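Local coordinates for nucleocapsid protein (Sin Nombre virus, PDB 2IC6) that probably packages the negative-strand viral RNA genome, its N-terminal region folding into an antiparallel coiled coil of two long helices, at residues 15-20 against 58-63; 32-37 against 41-46. The protein carries 1 engineered substitution. One frame throughout, in Å; residues are numbered along the deposited sequence.

Interaction 1. Residues 15-20 against 58-63; sequences TLHEQR and ETKLGE. Engineered in segment 15-20: R20 (natural residue Gln).
The helices bearing H17 and L61 run antiparallel, their short axes 9.9 Å apart at an angle of 155°, and the CA atoms of these two residues approach to 6.7 Å. The contacts are van der Waals, even where H17 NE2 and the E18 carboxylate take part. L61 reaches across with its two methyls: CD2 lies 3.6 Å from CB of H17 and also touches CG of E18, while CD1 meets the E18 carboxylate. K60 also lies against H17. With chi1 at 177°, its CG stands anti to the backbone N and comes 3.7 Å from H17 NE2, oblique to the ring; past a bend at chi2, K60 CE is 4.2 Å from H17 NE2. On one face of that ring, offset toward the rim, sits NH2 of R20, an engineered residue. The polar partners lie outside the two segments: H17 ND1 donates to the carbonyl of N13 one turn back, and E18 reaches across to a salt bridge with K65. I14 and L21 pack on L61, and L57 and L64 on H17, extending the apolar seam. L61 and the CB of H17 thus form the buried centre, while the E18 carboxylate, lying over L61 and paired with K65, bridges the helices at its rim.

Interaction 2. Residues 32-37 against 41-46; sequences ERAVEL and DVNKST
V35 and N43 meet because their first torsions bring the touching branches together: with chi1 at 166°, V35 holds CG1 anti to its own N and CG2 anti to the carbonyl carbon, and N43, at chi1 -74°, has CG anti to its carbonyl carbon. The CG2 methyl of V35 does most of the touching. It rests against the backbone of the opposite helix, 3.3 Å from the carbonyl O of N43, and it also lies 3.7 Å from CB of N43. Beyond this it brushes the start of K44, whose CG is 4.2 Å from the same methyl before the lysine chain leads away from the contact. N43 answers from the other helix with its amide, which passes beside A34: the CB of A34 is 4.1 Å from CG of N43, and ND2 of N43 stands 3.6 Å from the carbonyl O of A34. The hydrogen bond of that amide nitrogen is made instead to the carbonyl of D38, in the turn joining the helices, while the backbone N of N43 donates to OD1 of D40. The axes of the two segments lie 8.7 Å apart at 151°, and CA of V35 and CA of N43 are separated by 5.6 Å. L47, one turn beyond N43, packs on V35 and E32 and continues the interface away from the turn. On the outer surface, R33 and E36 form a salt bridge along their own helix, R33 NH2 to E36 OE2 at 3.1 Å, nearly in the guanidinium plane. Here, at the closed end of a helical hairpin, the V35 methyl lies largely on backbone, with A34 CB beside the amide, and one asparagine joins the second helix to the turn through its side-chain amide, to D38, and its backbone N, to D40.

Both interactions join the same two helices, 6-37 and 41-74, which form an antiparallel helical hairpin. In chain order, 15-20 comes first, then 32-37, the short turn, 41-46 and finally 58-63, so interaction 2 falls within the span bounded by interaction 1. Their centres lie 25 Å apart and the two do not touch. Interaction 2 sits at the turn, its centre about 19 Å from the centre of the chain and near the surface; that of interaction 1 lies only 5 Å from the chain centre, and the contact is partly buried. Together they sample one continuous coiled-coil interface, a hairpin whose modelled ends lie together, far from the turn.

Interaction 1. Residues 15-20 against 58-63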
loop_
_atom_site.group_PDB
_atom_site.type_symbol
_atom_site.label_atom_id
_atom_site.label_comp_id
_atom_site.label_asym_id
_atom_site.label_seq_id
_atom_site.Cartn_x
_atom_site.Cartn_y
_atom_site.Cartn_z
ATOM N N THR A 15 3.511 -10.301 -2.843
ATOM C CA THR A 15 2.797 -10.770 -1.598
ATOM C C THR A 15 3.104 -9.952 -0.380
ATOM O O THR A 15 2.184 -9.601 0.385
ATOM C CB THR A 15 3.193 -12.204 -1.287
ATOM O OG1 THR A 15 2.757 -12.962 -2.399
ATOM C CG2 THR A 15 2.580 -12.756 0.045
ATOM N N LEU A 16 4.355 -9.694 -0.094
ATOM C CA LEU A 16 4.745 -8.941 1.080
ATOM C C LEU A 16 4.110 -7.583 1.001
ATOM O O LEU A 16 3.574 -7.094 2.005
ATOM C CB LEU A 16 6.238 -8.851 1.156
ATOM C CG LEU A 16 6.813 -8.061 2.307
ATOM C CD1 LEU A 16 6.373 -8.699 3.567
ATOM C CD2 LEU A 16 8.320 -8.012 2.115
ATOM N N HIS A 17 4.131 -6.974 -0.193
ATOM C CA HIS A 17 3.521 -5.650 -0.312
ATOM C C HIS A 17 1.996 -5.679 -0.204
ATOM O O HIS A 17 1.451 -4.731 0.381
ATOM C CB HIS A 17 4.030 -4.968 -1.562
ATOM C CG HIS A 17 5.435 -4.433 -1.425
ATOM N ND1 HIS A 17 6.545 -5.232 -1.604
ATOM C CD2 HIS A 17 5.906 -3.188 -1.148
ATOM C CE1 HIS A 17 7.634 -4.486 -1.440
ATOM N NE2 HIS A 17 7.275 -3.249 -1.162
ATOM N N GLU A 18 1.341 -6.708 -0.748
ATOM C CA GLU A 18 -0.090 -6.821 -0.600
ATOM C C GLU A 18 -0.475 -6.982 0.864
ATOM O O GLU A 18 -1.472 -6.415 1.346
ATOM C CB GLU A 18 -0.604 -8.024 -1.358
ATOM C CG GLU A 18 -0.542 -7.889 -2.817
ATOM C CD GLU A 18 -1.563 -7.022 -3.462
ATOM O OE1 GLU A 18 -1.655 -7.069 -4.730
ATOM O OE2 GLU A 18 -2.330 -6.265 -2.791
ATOM N N GLN A 19 0.298 -7.755 1.622
ATOM C CA GLN A 19 0.040 -7.924 3.042
ATOM C C GLN A 19 0.215 -6.606 3.772
ATOM O O GLN A 19 -0.628 -6.233 4.619
ATOM C CB GLN A 19 0.933 -9.027 3.620
ATOM C CG GLN A 19 0.601 -10.382 3.013
ATOM C CD GLN A 19 1.398 -11.528 3.615
ATOM O OE1 GLN A 19 2.463 -11.316 4.182
ATOM N NE2 GLN A 19 0.928 -12.748 3.441
ATOM N N ARG A 20 1.302 -5.869 3.471
ATOM C CA ARG A 20 1.518 -4.584 4.114
ATOM C C ARG A 20 0.401 -3.583 3.708
ATOM O O ARG A 20 0.022 -2.768 4.500
ATOM C CB ARG A 20 2.847 -4.047 3.679
ATOM C CG ARG A 20 3.927 -4.708 4.224
ATOM C CD ARG A 20 5.227 -3.972 3.938
ATOM N NE ARG A 20 5.949 -4.584 2.854
ATOM C CZ ARG A 20 7.215 -4.323 2.579
ATOM N NH1 ARG A 20 7.879 -3.458 3.313
ATOM N NH2 ARG A 20 7.813 -4.936 1.581
ATOM N N GLU A 58 0.581 1.279 -2.895
ATOM C CA GLU A 58 -0.140 1.002 -4.110
ATOM C C GLU A 58 0.748 1.342 -5.329
ATOM O O GLU A 58 0.776 0.577 -6.320
ATOM C CB GLU A 58 -1.438 1.823 -4.171
ATOM C CG GLU A 58 -2.490 1.262 -3.250
ATOM C CD GLU A 58 -3.672 2.091 -2.964
ATOM O OE1 GLU A 58 -3.602 3.317 -3.164
ATOM O OE2 GLU A 58 -4.638 1.490 -2.455
ATOM N N THR A 59 1.495 2.428 -5.295
ATOM C CA THR A 59 2.395 2.749 -6.370
ATOM C C THR A 59 3.422 1.671 -6.593
ATOM O O THR A 59 3.671 1.252 -7.726
ATOM C CB THR A 59 3.024 4.132 -6.168
ATOM O OG1 THR A 59 1.990 5.090 -6.195
ATOM C CG2 THR A 59 4.097 4.443 -7.192
ATOM N N LYS A 60 4.077 1.262 -5.529
ATOM C CA LYS A 60 5.064 0.225 -5.618
ATOM C C LYS A 60 4.495 -1.084 -6.131
ATOM O O LYS A 60 5.080 -1.715 -7.013
ATOM C CB LYS A 60 5.686 0.019 -4.231
ATOM C CG LYS A 60 6.702 -1.118 -4.160
ATOM C CD LYS A 60 7.942 -0.877 -4.919
ATOM C CE LYS A 60 8.876 -2.092 -4.860
ATOM N NZ LYS A 60 10.194 -1.728 -5.386
ATOM N N LEU A 61 3.310 -1.474 -5.670
ATOM C CA LEU A 61 2.631 -2.637 -6.205
ATOM C C LEU A 61 2.329 -2.557 -7.662
ATOM O O LEU A 61 2.485 -3.549 -8.386
ATOM C CB LEU A 61 1.336 -2.876 -5.414
ATOM C CG LEU A 61 1.527 -3.645 -4.133
ATOM C CD1 LEU A 61 0.326 -3.400 -3.165
ATOM C CD2 LEU A 61 1.818 -5.130 -4.421
ATOM N N GLY A 62 1.911 -1.403 -8.122
ATOM C CA GLY A 62 1.633 -1.280 -9.545
ATOM C C GLY A 62 2.879 -1.487 -10.384
ATOM O O GLY A 62 2.805 -2.103 -11.451
ATOM N N GLU A 63 4.008 -0.970 -9.919
ATOM C CA GLU A 63 5.278 -1.176 -10.595
ATOM C C GLU A 63 5.643 -2.655 -10.622
ATOM O O GLU A 63 6.001 -3.186 -11.692
ATOM C CB GLU A 63 6.369 -0.388 -9.937
ATOM C CG GLU A 63 6.267 1.123 -9.926
ATOM C CD GLU A 63 7.295 1.796 -8.955
ATOM O OE1 GLU A 63 7.055 2.966 -8.609
ATOM O OE2 GLU A 63 8.320 1.181 -8.553
#

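Interaction 2. Residues 32-37 against 41-46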
loop_
_atom_site.group_PDB
_atom_site.type_symbol
_atom_site.label_atom_id
_atom_site.label_comp_id
_atom_site.label_asym_id
_atom_site.label_seq_id
_atom_site.Cartn_x
_atom_site.Cartn_y
_atom_site.Cartn_z
ATOM N N GLU A 32 -9.121 7.627 9.431
ATOM C CA GLU A 32 -10.230 8.346 8.773
ATOM C C GLU A 32 -11.392 8.520 9.714
ATOM O O GLU A 32 -12.006 9.555 9.774
ATOM C CB GLU A 32 -10.771 7.472 7.639
ATOM C CG GLU A 32 -9.959 7.323 6.576
ATOM C CD GLU A 32 -10.554 6.276 5.692
ATOM O OE1 GLU A 32 -11.250 5.304 6.017
ATOM O OE2 GLU A 32 -10.297 6.488 4.585
ATOM N N ARG A 33 -11.692 7.476 10.452
ATOM C CA ARG A 33 -12.817 7.514 11.368
ATOM C C ARG A 33 -12.583 8.535 12.444
ATOM O O ARG A 33 -13.493 9.292 12.808
ATOM C CB ARG A 33 -13.093 6.154 11.973
ATOM C CG ARG A 33 -14.318 6.113 12.797
ATOM C CD ARG A 33 -15.598 6.572 12.062
ATOM N NE ARG A 33 -16.758 6.417 12.966
ATOM C CZ ARG A 33 -17.910 7.083 12.871
ATOM N NH1 ARG A 33 -18.886 6.883 13.740
ATOM N NH2 ARG A 33 -18.113 7.894 11.854
ATOM N N ALA A 34 -11.351 8.618 12.948
ATOM C CA ALA A 34 -11.025 9.605 13.995
ATOM C C ALA A 34 -11.259 11.011 13.494
ATOM O O ALA A 34 -11.786 11.883 14.218
ATOM C CB ALA A 34 -9.585 9.445 14.471
ATOM N N VAL A 35 -10.896 11.320 12.259
ATOM C CA VAL A 35 -11.076 12.636 11.671
ATOM C C VAL A 35 -12.557 12.908 11.395
ATOM O O VAL A 35 -13.006 14.072 11.616
ATOM C CB VAL A 35 -10.304 12.829 10.367
ATOM C CG1 VAL A 35 -10.734 14.039 9.576
ATOM C CG2 VAL A 35 -8.832 12.899 10.704
ATOM N N GLU A 36 -13.320 11.909 10.959
ATOM C CA GLU A 36 -14.757 12.046 10.748
ATOM C C GLU A 36 -15.472 12.509 11.979
ATOM O O GLU A 36 -16.378 13.334 11.909
ATOM C CB GLU A 36 -15.379 10.739 10.306
ATOM C CG GLU A 36 -15.136 10.392 8.903
ATOM C CD GLU A 36 -15.526 8.975 8.575
ATOM O OE1 GLU A 36 -14.968 8.470 7.547
ATOM O OE2 GLU A 36 -16.341 8.366 9.348
ATOM N N LEU A 37 -15.086 11.960 13.122
ATOM C CA LEU A 37 -15.684 12.314 14.396
ATOM C C LEU A 37 -15.068 13.591 15.048
ATOM O O LEU A 37 -15.778 14.316 15.716
ATOM C CB LEU A 37 -15.504 11.149 15.347
ATOM C CG LEU A 37 -16.288 9.886 14.923
ATOM C CD1 LEU A 37 -15.994 8.739 15.821
ATOM C CD2 LEU A 37 -17.793 10.146 14.910
ATOM N N ASP A 41 -6.271 19.029 14.456
ATOM C CA ASP A 41 -5.051 19.074 13.698
ATOM C C ASP A 41 -4.252 17.796 13.841
ATOM O O ASP A 41 -3.648 17.324 12.855
ATOM C CB ASP A 41 -4.140 20.251 14.087
ATOM C CG ASP A 41 -4.720 21.584 13.723
ATOM O OD1 ASP A 41 -5.686 21.599 12.921
ATOM O OD2 ASP A 41 -4.244 22.610 14.281
ATOM N N VAL A 42 -4.171 17.244 15.058
ATOM C CA VAL A 42 -3.413 16.017 15.237
ATOM C C VAL A 42 -4.043 14.872 14.444
ATOM O O VAL A 42 -3.333 14.095 13.792
ATOM C CB VAL A 42 -3.305 15.677 16.730
ATOM C CG1 VAL A 42 -2.734 14.257 16.972
ATOM C CG2 VAL A 42 -2.442 16.786 17.436
ATOM N N ASN A 43 -5.348 14.701 14.538
ATOM C CA ASN A 43 -6.023 13.657 13.778
ATOM C C ASN A 43 -5.872 13.845 12.280
ATOM O O ASN A 43 -5.636 12.852 11.554
ATOM C CB ASN A 43 -7.523 13.567 14.137
ATOM C CG ASN A 43 -7.788 12.939 15.478
ATOM O OD1 ASN A 43 -6.901 12.269 16.056
ATOM N ND2 ASN A 43 -8.956 13.164 16.009
ATOM N N LYS A 44 -5.891 15.095 11.784
ATOM C CA LYS A 44 -5.673 15.333 10.351
ATOM C C LYS A 44 -4.257 14.974 9.935
ATOM O O LYS A 44 -4.051 14.440 8.856
ATOM C CB LYS A 44 -6.089 16.745 9.984
ATOM C CG LYS A 44 -7.633 16.907 10.058
ATOM C CD LYS A 44 -8.157 18.266 9.563
ATOM C CE LYS A 44 -8.258 18.393 7.978
ATOM N NZ LYS A 44 -8.823 19.611 7.269
ATOM N N SER A 45 -3.270 15.239 10.808
ATOM C CA SER A 45 -1.929 14.874 10.493
ATOM C C SER A 45 -1.737 13.345 10.460
ATOM O O SER A 45 -1.080 12.803 9.548
ATOM C CB SER A 45 -0.964 15.550 11.462
ATOM O OG SER A 45 0.345 15.101 11.247
ATOM N N THR A 46 -2.320 12.622 11.392
ATOM C CA THR A 46 -2.244 11.179 11.402
ATOM C C THR A 46 -2.824 10.652 10.079
ATOM O O THR A 46 -2.267 9.777 9.438
ATOM C CB THR A 46 -3.058 10.609 12.578
ATOM O OG1 THR A 46 -2.586 11.143 13.813
ATOM C CG2 THR A 46 -3.015 9.077 12.615
#